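PDB 3U24: putative Lipoprotein from Shewanella oneidensis, which is of unknown function but binds zinc and, as a DUF885-family lipoprotein of the metallopeptidase-like Peptidase_MA clan, may act as a zinc-dependent peptidase. Local coordinates for residues V340-L348 and A410-Y420; E530-L541 and V563-L571. All blocks are in the same frame, centred on the assembly; numbering follows the deposited sequence.

Interaction 1 of 2, residues V340-L348 and A410-Y420; sequences VTLDPKKPL and AIPGHYTQLVY. With ZN (zinc ion), chain F.
Two tyrosines of helix 414-423 reach across to backbone carbonyls of the 340-348 loop. Tyr420 OH donates to Thr341 O at 2.5 Å, lying in the carbonyl plane on a lone pair. Tyr415 OH donates to Lys346 O at 2.9 Å from a tilted position, 50° out of the carbonyl plane. Tyr415 CG is anti to the backbone N (chi1 173°), which sets the ring between two aliphatic groups: Leu348 CD1 over one face, 3.9 Å from the ring centroid, and Val419 CG2 of its own helix over the other. Replacing Tyr415 by an alanine would probably leave Lys346 O without this donor and open a gap beside Leu348. Leu348 CD2 rests on Ala410 CB at 3.8 Å, and Leu342 CD2 meets Thr416 CG2 at 3.9 Å, their side chains nearly perpendicular. Val340 CG2 packs against the Tyr420 hydroxyl end. Thr416 OG1 turns back to Ala410 O, tying the first helical turn to the loop holding the cis Ile411-Pro412 peptide bond. Gly413 is the N-cap, and His414 NE2 binds zinc (2.1 Å) with His408, Glu439 and water. This two-histidine, one-glutamate site resembles that of gluzincin peptidases, with a longer spacing than HExxH between its histidines.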
loop_
_atom_site.group_PDB
_atom_site.type_symbol
_atom_site.label_atom_id
_atom_site.label_comp_id
_atom_site.label_asym_id
_atom_site.label_seq_id
_atom_site.Cartn_x
_atom_site.Cartn_y
_atom_site.Cartn_z
ATOM N N VAL A 340 19.433 -14.276 8.977
ATOM C CA VAL A 340 18.647 -13.644 10.041
ATOM C C VAL A 340 18.083 -14.753 10.929
ATOM O O VAL A 340 17.744 -15.797 10.435
ATOM C CB VAL A 340 17.502 -12.778 9.434
ATOM C CG1 VAL A 340 16.419 -13.668 8.868
ATOM C CG2 VAL A 340 16.931 -11.825 10.450
ATOM N N THR A 341 18.010 -14.558 12.234
ATOM C CA THR A 341 17.424 -15.571 13.114
ATOM C C THR A 341 15.933 -15.709 12.824
ATOM O O THR A 341 15.199 -14.731 12.863
ATOM C CB THR A 341 17.596 -15.208 14.610
ATOM O OG1 THR A 341 18.980 -14.990 14.901
ATOM C CG2 THR A 341 17.025 -16.337 15.558
ATOM N N LEU A 342 15.495 -16.920 12.554
ATOM C CA LEU A 342 14.080 -17.249 12.456
ATOM C C LEU A 342 13.651 -18.117 13.645
ATOM O O LEU A 342 14.416 -18.934 14.084
ATOM C CB LEU A 342 13.840 -18.030 11.165
ATOM C CG LEU A 342 14.211 -17.306 9.887
ATOM C CD1 LEU A 342 14.123 -18.286 8.717
ATOM C CD2 LEU A 342 13.305 -16.086 9.712
ATOM N N ASP A 343 12.432 -17.951 14.154
ATOM C CA ASP A 343 11.940 -18.768 15.282
ATOM C C ASP A 343 11.113 -19.964 14.780
ATOM O O ASP A 343 9.995 -19.762 14.320
ATOM C CB ASP A 343 11.087 -17.898 16.216
ATOM C CG ASP A 343 10.574 -18.665 17.434
ATOM O OD1 ASP A 343 11.019 -18.366 18.567
ATOM O OD2 ASP A 343 9.726 -19.573 17.262
ATOM N N PRO A 344 11.636 -21.211 14.886
ATOM C CA PRO A 344 10.896 -22.385 14.342
ATOM C C PRO A 344 9.455 -22.620 14.881
ATOM O O PRO A 344 8.660 -23.299 14.212
ATOM C CB PRO A 344 11.798 -23.583 14.695
ATOM C CG PRO A 344 13.146 -22.999 14.938
ATOM C CD PRO A 344 12.916 -21.619 15.496
ATOM N N LYS A 345 9.133 -22.062 16.055
ATOM C CA LYS A 345 7.803 -22.210 16.679
ATOM C C LYS A 345 6.829 -21.054 16.359
ATOM O O LYS A 345 5.783 -20.916 16.994
ATOM C CB LYS A 345 7.943 -22.419 18.198
ATOM C CG LYS A 345 8.479 -23.802 18.567
ATOM C CD LYS A 345 8.692 -23.949 20.066
ATOM C CE LYS A 345 7.392 -24.191 20.825
ATOM N NZ LYS A 345 7.099 -25.646 20.974
ATOM N N LYS A 346 7.170 -20.236 15.367
ATOM C CA LYS A 346 6.212 -19.334 14.738
ATOM C C LYS A 346 6.049 -19.791 13.270
ATOM O O LYS A 346 6.342 -19.017 12.332
ATOM C CB LYS A 346 6.680 -17.867 14.849
ATOM C CG LYS A 346 6.501 -17.255 16.242
ATOM C CD LYS A 346 7.237 -15.925 16.420
ATOM C CE LYS A 346 7.569 -15.639 17.889
ATOM N NZ LYS A 346 8.421 -14.426 18.103
ATOM N N PRO A 347 5.567 -21.053 13.062
ATOM C CA PRO A 347 5.535 -21.591 11.707
ATOM C C PRO A 347 4.429 -20.899 10.898
ATOM O O PRO A 347 3.313 -20.734 11.405
ATOM C CB PRO A 347 5.212 -23.068 11.938
ATOM C CG PRO A 347 4.312 -23.049 13.125
ATOM C CD PRO A 347 4.742 -21.874 13.973
ATOM N N LEU A 348 4.738 -20.495 9.664
ATOM C CA LEU A 348 3.791 -19.728 8.857
ATOM C C LEU A 348 2.785 -20.647 8.215
ATOM O O LEU A 348 3.154 -21.600 7.532
ATOM C CB LEU A 348 4.535 -18.936 7.779
ATOM C CG LEU A 348 3.735 -18.036 6.827
ATOM C CD1 LEU A 348 2.747 -17.115 7.534
ATOM C CD2 LEU A 348 4.729 -17.251 5.976
ATOM N N ALA A 410 7.180 -13.794 2.328
ATOM C CA ALA A 410 7.264 -14.679 3.473
ATOM C C ALA A 410 8.646 -14.650 4.131
ATOM O O ALA A 410 8.813 -14.089 5.210
ATOM C CB ALA A 410 6.869 -16.109 3.073
ATOM N N ILE A 411 9.645 -15.252 3.512
ATOM C CA ILE A 411 10.896 -15.437 4.216
ATOM C C ILE A 411 12.087 -15.089 3.363
ATOM O O ILE A 411 12.263 -15.680 2.326
ATOM C CB ILE A 411 10.964 -16.891 4.749
ATOM C CG1 ILE A 411 10.297 -16.888 6.140
ATOM C CG2 ILE A 411 12.414 -17.383 4.796
ATOM C CD1 ILE A 411 9.505 -18.111 6.494
ATOM N N PRO A 412 12.899 -14.095 3.776
ATOM C CA PRO A 412 12.857 -13.280 4.953
ATOM C C PRO A 412 12.210 -11.898 4.729
ATOM O O PRO A 412 12.585 -10.923 5.403
ATOM C CB PRO A 412 14.323 -13.120 5.271
ATOM C CG PRO A 412 14.947 -12.965 3.942
ATOM C CD PRO A 412 14.162 -13.897 3.046
ATOM N N GLY A 413 11.226 -11.831 3.829
ATOM C CA GLY A 413 10.505 -10.577 3.561
ATOM C C GLY A 413 9.394 -10.196 4.549
ATOM O O GLY A 413 9.613 -10.124 5.799
ATOM N N HIS A 414 8.181 -9.970 4.024
ATOM C CA HIS A 414 7.127 -9.387 4.880
ATOM C C HIS A 414 6.859 -10.112 6.143
ATOM O O HIS A 414 6.726 -9.472 7.173
ATOM C CB HIS A 414 5.816 -9.215 4.147
ATOM C CG HIS A 414 5.836 -8.120 3.153
ATOM N ND1 HIS A 414 6.414 -6.926 3.405
ATOM C CD2 HIS A 414 5.330 -8.051 1.878
ATOM C CE1 HIS A 414 6.290 -6.157 2.321
ATOM N NE2 HIS A 414 5.576 -6.833 1.416
ATOM N N TYR A 415 6.752 -11.433 6.121
ATOM C CA TYR A 415 6.339 -12.138 7.353
ATOM C C TYR A 415 7.433 -12.013 8.412
ATOM O O TYR A 415 7.139 -11.716 9.589
ATOM C CB TYR A 415 5.977 -13.608 7.107
ATOM C CG TYR A 415 5.715 -14.413 8.366
ATOM C CD1 TYR A 415 4.597 -14.198 9.113
ATOM C CD2 TYR A 415 6.617 -15.395 8.813
ATOM C CE1 TYR A 415 4.355 -14.906 10.266
ATOM C CE2 TYR A 415 6.371 -16.119 9.960
ATOM C CZ TYR A 415 5.227 -15.857 10.691
ATOM O OH TYR A 415 4.908 -16.575 11.865
ATOM N N THR A 416 8.680 -12.193 7.994
ATOM C CA THR A 416 9.790 -12.065 8.895
ATOM C C THR A 416 9.879 -10.689 9.514
ATOM O O THR A 416 10.069 -10.566 10.729
ATOM C CB THR A 416 11.092 -12.399 8.198
ATOM O OG1 THR A 416 10.947 -13.709 7.646
ATOM C CG2 THR A 416 12.268 -12.407 9.167
ATOM N N GLN A 417 9.743 -9.660 8.689
ATOM C CA GLN A 417 9.780 -8.302 9.185
ATOM C C GLN A 417 8.624 -8.030 10.159
ATOM O O GLN A 417 8.805 -7.286 11.133
ATOM C CB GLN A 417 9.741 -7.311 8.013
ATOM C CG GLN A 417 9.949 -5.843 8.409
ATOM C CD GLN A 417 8.656 -5.039 8.636
ATOM O OE1 GLN A 417 8.553 -4.256 9.601
ATOM N NE2 GLN A 417 7.711 -5.174 7.737
ATOM N N LEU A 418 7.449 -8.615 9.904
ATOM C CA LEU A 418 6.316 -8.447 10.831
ATOM C C LEU A 418 6.610 -9.098 12.184
ATOM O O LEU A 418 6.328 -8.524 13.208
ATOM C CB LEU A 418 5.028 -9.057 10.253
ATOM C CG LEU A 418 3.784 -9.241 11.155
ATOM C CD1 LEU A 418 3.164 -7.892 11.535
ATOM C CD2 LEU A 418 2.744 -10.096 10.428
ATOM N N VAL A 419 7.133 -10.312 12.187
ATOM C CA VAL A 419 7.530 -10.956 13.437
ATOM C C VAL A 419 8.536 -10.085 14.202
ATOM O O VAL A 419 8.369 -9.839 15.401
ATOM C CB VAL A 419 8.106 -12.365 13.222
ATOM C CG1 VAL A 419 8.670 -12.917 14.549
ATOM C CG2 VAL A 419 7.035 -13.280 12.655
ATOM N N TYR A 420 9.563 -9.581 13.519
ATOM C CA TYR A 420 10.523 -8.738 14.196
ATOM C C TYR A 420 9.848 -7.493 14.766
ATOM O O TYR A 420 10.097 -7.158 15.918
ATOM C CB TYR A 420 11.745 -8.414 13.338
ATOM C CG TYR A 420 12.843 -9.483 13.444
ATOM C CD1 TYR A 420 12.763 -10.637 12.737
ATOM C CD2 TYR A 420 13.929 -9.315 14.272
ATOM C CE1 TYR A 420 13.737 -11.606 12.835
ATOM C CE2 TYR A 420 14.913 -10.291 14.415
ATOM C CZ TYR A 420 14.816 -11.436 13.685
ATOM O OH TYR A 420 15.780 -12.409 13.728
HETATM ZN ZN ZN F . 5.373 -6.244 -0.634
HETATM O O HOH W 1 3.551 -7.144 -1.295
#

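Interaction 2 of 2, residues E530-L541 and V563-L571; sequences EIYDFREEYKQL and VKYIRQLML
Arg567 and Glu537 join the two helices through a side-on, two-point salt bridge in which each carboxylate oxygen takes a separate donor. Arg567 NE reaches Glu537 OE1 at 2.8 Å, almost perfectly straight (178°), while NH2 gives its hydrogen to the syn lone pair of Glu537 OE2 at 2.9 Å. The two flat groups are nearly coplanar, and Leu571 CD1 lies over one guanidinium face. Arg567 CG lies over the Phe534 ring face, 4.0 Å from the centroid, and the chain, extended from CG to NE, carries the guanidinium past the ring to Glu537. Selenomethionine Met570 comes to the same ring at its edge, SE 3.8 Å from Phe534 CE2, a Met-aromatic contact, and its CE touches Tyr538.

At the start of helix 563-571 a water donates to Glu530 OE1 (2.7 Å) and accepts from Lys564 N (2.9 Å); Glu530 OE2 is taken by Gly257 N. Val563 packs with CG1 on Glu530 CB and with CG2 on Ile531 CG1. On helix 523-542, Glu536 OE2 accepts from both Arg535 NE and NH2; Arg535 NH2 also forms a salt bridge with Glu451, and NH1 a hydrogen bond with Tyr444 OH, both on helix 435-451. Leu571 fits as a knob among Phe534, Glu537, Tyr538 and Leu541. The whole is a nearly parallel helix pair (15°, axes 10.4 Å apart), with helix 548-555 touching both in this C-terminal all-helical region.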
loop_
_atom_site.group_PDB
_atom_site.type_symbol
_atom_site.label_atom_id
_atom_site.label_comp_id
_atom_site.label_asym_id
_atom_site.label_seq_id
_atom_site.Cartn_x
_atom_site.Cartn_y
_atom_site.Cartn_z
ATOM N N GLU A 530 17.075 3.075 -0.220
ATOM C CA GLU A 530 17.625 3.571 1.060
ATOM C C GLU A 530 18.199 2.455 1.919
ATOM O O GLU A 530 19.208 2.650 2.543
ATOM C CB GLU A 530 16.603 4.379 1.877
ATOM C CG GLU A 530 16.375 5.804 1.412
ATOM C CD GLU A 530 15.586 6.621 2.435
ATOM O OE1 GLU A 530 14.360 6.449 2.518
ATOM O OE2 GLU A 530 16.185 7.404 3.195
ATOM N N ILE A 531 17.551 1.299 1.961
ATOM C CA ILE A 531 18.019 0.156 2.756
ATOM C C ILE A 531 19.340 -0.420 2.208
ATOM O O ILE A 531 20.319 -0.610 2.973
ATOM C CB ILE A 531 16.951 -0.963 2.872
ATOM C CG1 ILE A 531 15.741 -0.468 3.666
ATOM C CG2 ILE A 531 17.522 -2.202 3.556
ATOM C CD1 ILE A 531 14.536 -1.405 3.622
ATOM N N TYR A 532 19.390 -0.666 0.905
ATOM C CA TYR A 532 20.612 -1.163 0.262
ATOM C C TYR A 532 21.756 -0.165 0.409
ATOM O O TYR A 532 22.852 -0.555 0.796
ATOM C CB TYR A 532 20.391 -1.477 -1.236
ATOM C CG TYR A 532 21.449 -2.374 -1.815
ATOM C CD1 TYR A 532 22.648 -1.853 -2.313
ATOM C CD2 TYR A 532 21.268 -3.763 -1.865
ATOM C CE1 TYR A 532 23.633 -2.690 -2.858
ATOM C CE2 TYR A 532 22.261 -4.627 -2.377
ATOM C CZ TYR A 532 23.452 -4.086 -2.859
ATOM O OH TYR A 532 24.430 -4.932 -3.381
ATOM N N ASP A 533 21.524 1.103 0.101
ATOM C CA ASP A 533 22.586 2.123 0.281
ATOM C C ASP A 533 22.996 2.251 1.761
ATOM O O ASP A 533 24.157 2.323 2.055
ATOM C CB ASP A 533 22.173 3.494 -0.244
ATOM C CG ASP A 533 21.934 3.507 -1.766
ATOM O OD1 ASP A 533 22.436 2.576 -2.480
ATOM O OD2 ASP A 533 21.231 4.471 -2.228
ATOM N N PHE A 534 22.048 2.254 2.688
ATOM C CA PHE A 534 22.435 2.234 4.095
ATOM C C PHE A 534 23.267 1.002 4.436
ATOM O O PHE A 534 24.238 1.110 5.145
ATOM C CB PHE A 534 21.227 2.317 5.033
ATOM C CG PHE A 534 21.575 2.170 6.498
ATOM C CD1 PHE A 534 22.648 2.873 7.050
ATOM C CD2 PHE A 534 20.825 1.359 7.312
ATOM C CE1 PHE A 534 22.968 2.741 8.384
ATOM C CE2 PHE A 534 21.119 1.236 8.650
ATOM C CZ PHE A 534 22.208 1.895 9.191
ATOM N N ARG A 535 22.904 -0.161 3.913
ATOM C CA ARG A 535 23.695 -1.338 4.181
ATOM C C ARG A 535 25.126 -1.150 3.702
ATOM O O ARG A 535 26.073 -1.430 4.451
ATOM C CB ARG A 535 23.124 -2.588 3.578
ATOM C CG ARG A 535 23.987 -3.771 3.936
ATOM C CD ARG A 535 23.506 -5.017 3.265
ATOM N NE ARG A 535 23.978 -5.111 1.900
ATOM C CZ ARG A 535 23.721 -6.124 1.097
ATOM N NH1 ARG A 535 22.934 -7.131 1.490
ATOM N NH2 ARG A 535 24.253 -6.129 -0.107
ATOM N N GLU A 536 25.292 -0.681 2.474
ATOM C CA GLU A 536 26.645 -0.550 1.941
ATOM C C GLU A 536 27.433 0.475 2.733
ATOM O O GLU A 536 28.610 0.313 2.920
ATOM C CB GLU A 536 26.640 -0.229 0.458
ATOM C CG GLU A 536 26.050 -1.335 -0.438
ATOM C CD GLU A 536 26.709 -2.717 -0.262
ATOM O OE1 GLU A 536 27.899 -2.877 -0.611
ATOM O OE2 GLU A 536 26.020 -3.656 0.221
ATOM N N GLU A 537 26.770 1.526 3.199
ATOM C CA GLU A 537 27.380 2.536 4.076
ATOM C C GLU A 537 27.827 1.949 5.421
ATOM O O GLU A 537 28.866 2.299 5.959
ATOM C CB GLU A 537 26.374 3.669 4.313
ATOM C CG GLU A 537 26.808 4.678 5.360
ATOM C CD GLU A 537 25.795 5.783 5.580
ATOM O OE1 GLU A 537 24.592 5.586 5.348
ATOM O OE2 GLU A 537 26.208 6.872 6.015
ATOM N N TYR A 538 27.036 1.040 5.951
ATOM C CA TYR A 538 27.365 0.395 7.200
ATOM C C TYR A 538 28.512 -0.609 7.033
ATOM O O TYR A 538 29.353 -0.740 7.930
ATOM C CB TYR A 538 26.140 -0.305 7.720
ATOM C CG TYR A 538 26.111 -0.585 9.182
ATOM C CD1 TYR A 538 25.703 0.383 10.062
ATOM C CD2 TYR A 538 26.391 -1.848 9.678
ATOM C CE1 TYR A 538 25.626 0.130 11.408
ATOM C CE2 TYR A 538 26.300 -2.119 11.023
ATOM C CZ TYR A 538 25.914 -1.115 11.873
ATOM O OH TYR A 538 25.809 -1.335 13.208
ATOM N N LYS A 539 28.538 -1.322 5.906
ATOM C CA LYS A 539 29.682 -2.180 5.561
ATOM C C LYS A 539 30.989 -1.378 5.576
ATOM O O LYS A 539 31.991 -1.816 6.163
ATOM C CB LYS A 539 29.509 -2.806 4.182
ATOM C CG LYS A 539 29.054 -4.253 4.174
ATOM C CD LYS A 539 28.271 -4.579 2.888
ATOM C CE LYS A 539 28.511 -6.002 2.386
ATOM N NZ LYS A 539 27.347 -6.564 1.667
ATOM N N GLN A 540 30.958 -0.210 4.933
ATOM C CA GLN A 540 32.098 0.718 4.911
ATOM C C GLN A 540 32.572 1.126 6.296
ATOM O O GLN A 540 33.763 1.191 6.547
ATOM C CB GLN A 540 31.749 2.002 4.155
ATOM C CG GLN A 540 32.027 1.965 2.666
ATOM C CD GLN A 540 33.396 2.499 2.304
ATOM O OE1 GLN A 540 34.256 2.711 3.173
ATOM N NE2 GLN A 540 33.605 2.740 1.012
ATOM N N LEU A 541 31.633 1.429 7.178
ATOM C CA LEU A 541 31.970 1.908 8.513
ATOM C C LEU A 541 32.514 0.822 9.416
ATOM O O LEU A 541 33.439 1.081 10.157
ATOM C CB LEU A 541 30.775 2.603 9.163
ATOM C CG LEU A 541 30.616 4.111 8.867
ATOM C CD1 LEU A 541 31.755 4.710 8.035
ATOM C CD2 LEU A 541 29.269 4.417 8.210
ATOM N N VAL A 563 12.966 4.395 6.983
ATOM C CA VAL A 563 14.342 3.976 6.904
ATOM C C VAL A 563 15.358 5.048 7.395
ATOM O O VAL A 563 16.339 4.711 8.079
ATOM C CB VAL A 563 14.691 3.537 5.479
ATOM C CG1 VAL A 563 16.161 3.118 5.388
ATOM C CG2 VAL A 563 13.731 2.424 5.017
ATOM N N LYS A 564 15.125 6.322 7.117
ATOM C CA LYS A 564 16.092 7.306 7.544
ATOM C C LYS A 564 16.208 7.425 9.058
ATOM O O LYS A 564 17.267 7.786 9.569
ATOM C CB LYS A 564 15.854 8.682 6.945
ATOM C CG LYS A 564 14.569 9.381 7.342
ATOM C CD LYS A 564 14.710 10.865 6.993
ATOM C CE LYS A 564 13.392 11.608 6.882
ATOM N NZ LYS A 564 13.595 13.071 7.182
ATOM N N TYR A 565 15.129 7.146 9.772
ATOM C CA TYR A 565 15.177 7.215 11.217
ATOM C C TYR A 565 15.914 5.994 11.783
ATOM O O TYR A 565 16.696 6.117 12.729
ATOM C CB TYR A 565 13.753 7.431 11.791
ATOM C CG TYR A 565 13.219 8.855 11.504
ATOM C CD1 TYR A 565 14.015 10.024 11.832
ATOM C CD2 TYR A 565 11.961 9.056 10.913
ATOM C CE1 TYR A 565 13.560 11.328 11.563
ATOM C CE2 TYR A 565 11.488 10.353 10.650
ATOM C CZ TYR A 565 12.286 11.498 10.975
ATOM O OH TYR A 565 11.821 12.809 10.726
ATOM N N ILE A 566 15.685 4.834 11.186
ATOM C CA ILE A 566 16.423 3.648 11.568
ATOM C C ILE A 566 17.925 3.841 11.344
ATOM O O ILE A 566 18.726 3.538 12.236
ATOM C CB ILE A 566 15.964 2.388 10.843
ATOM C CG1 ILE A 566 14.514 2.050 11.226
ATOM C CG2 ILE A 566 16.896 1.221 11.174
ATOM C CD1 ILE A 566 13.881 1.029 10.285
ATOM N N ARG A 567 18.283 4.407 10.202
ATOM C CA ARG A 567 19.669 4.742 9.914
ATOM C C ARG A 567 20.237 5.670 10.975
ATOM O O ARG A 567 21.323 5.442 11.490
ATOM C CB ARG A 567 19.775 5.433 8.571
ATOM C CG ARG A 567 21.163 5.953 8.240
ATOM C CD ARG A 567 21.262 6.475 6.785
ATOM N NE ARG A 567 22.590 7.084 6.621
ATOM C CZ ARG A 567 22.914 8.317 7.017
ATOM N NH1 ARG A 567 22.016 9.128 7.562
ATOM N NH2 ARG A 567 24.133 8.749 6.844
ATOM N N GLN A 568 19.516 6.745 11.266
ATOM C CA GLN A 568 19.996 7.755 12.230
ATOM C C GLN A 568 20.205 7.094 13.612
ATOM O O GLN A 568 21.219 7.335 14.260
ATOM C CB GLN A 568 19.006 8.939 12.301
ATOM C CG GLN A 568 19.532 10.243 12.897
ATOM C CD GLN A 568 18.681 11.505 12.537
ATOM O OE1 GLN A 568 17.975 11.570 11.494
ATOM N NE2 GLN A 568 18.770 12.530 13.405
ATOM N N LEU A 569 19.281 6.236 14.048
ATOM C CA LEU A 569 19.415 5.610 15.376
ATOM C C LEU A 569 20.570 4.626 15.370
ATOM O O LEU A 569 21.284 4.564 16.345
ATOM C CB LEU A 569 18.124 4.924 15.848
ATOM C CG LEU A 569 16.973 5.916 16.054
ATOM C CD1 LEU A 569 15.613 5.207 15.992
ATOM C CD2 LEU A 569 17.144 6.717 17.332
HETATM N N MSE A 570 20.761 3.891 14.270
HETATM C CA MSE A 570 21.837 2.907 14.178
HETATM C C MSE A 570 23.189 3.568 14.085
HETATM O O MSE A 570 24.160 2.982 14.555
HETATM C CB MSE A 570 21.637 1.909 13.013
HETATM C CG MSE A 570 20.608 0.861 13.322
HETATM SE SE MSE A 570 20.244 -0.379 11.929
HETATM C CE MSE A 570 21.920 -1.358 12.109
ATOM N N LEU A 571 23.278 4.775 13.503
ATOM C CA LEU A 571 24.587 5.480 13.402
ATOM C C LEU A 571 24.939 6.299 14.645
ATOM O O LEU A 571 26.106 6.446 14.950
ATOM C CB LEU A 571 24.673 6.359 12.139
ATOM C CG LEU A 571 24.791 5.551 10.822
ATOM C CD1 LEU A 571 24.879 6.464 9.604
ATOM C CD2 LEU A 571 25.992 4.602 10.892
HETATM O O HOH W 2 13.237 6.928 4.946
#

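Both contacts are partly buried: in interaction 1 Val340, Thr416 and Tyr420 are buried while Thr341 and Lys346 are exposed; in interaction 2 Ile531, Phe534 and Val563 are buried while Leu541 and Leu571 are exposed. Interaction 1 sets an irregular loop against the zinc-binding segment, so backbone carbonyls accept from tyrosine hydroxyls. Interaction 2 pairs two helices whose carbonyls are largely occupied within their own turns; a salt bridge and side-chain packing that includes one knob into a hole join them. Helix 548-555 touches Val340 and Tyr420 in the first and Ile531 and Ile566 in the second, while helix 435-451 packs on Pro412 and Val563. Interaction 2 lies farther from the chain centre.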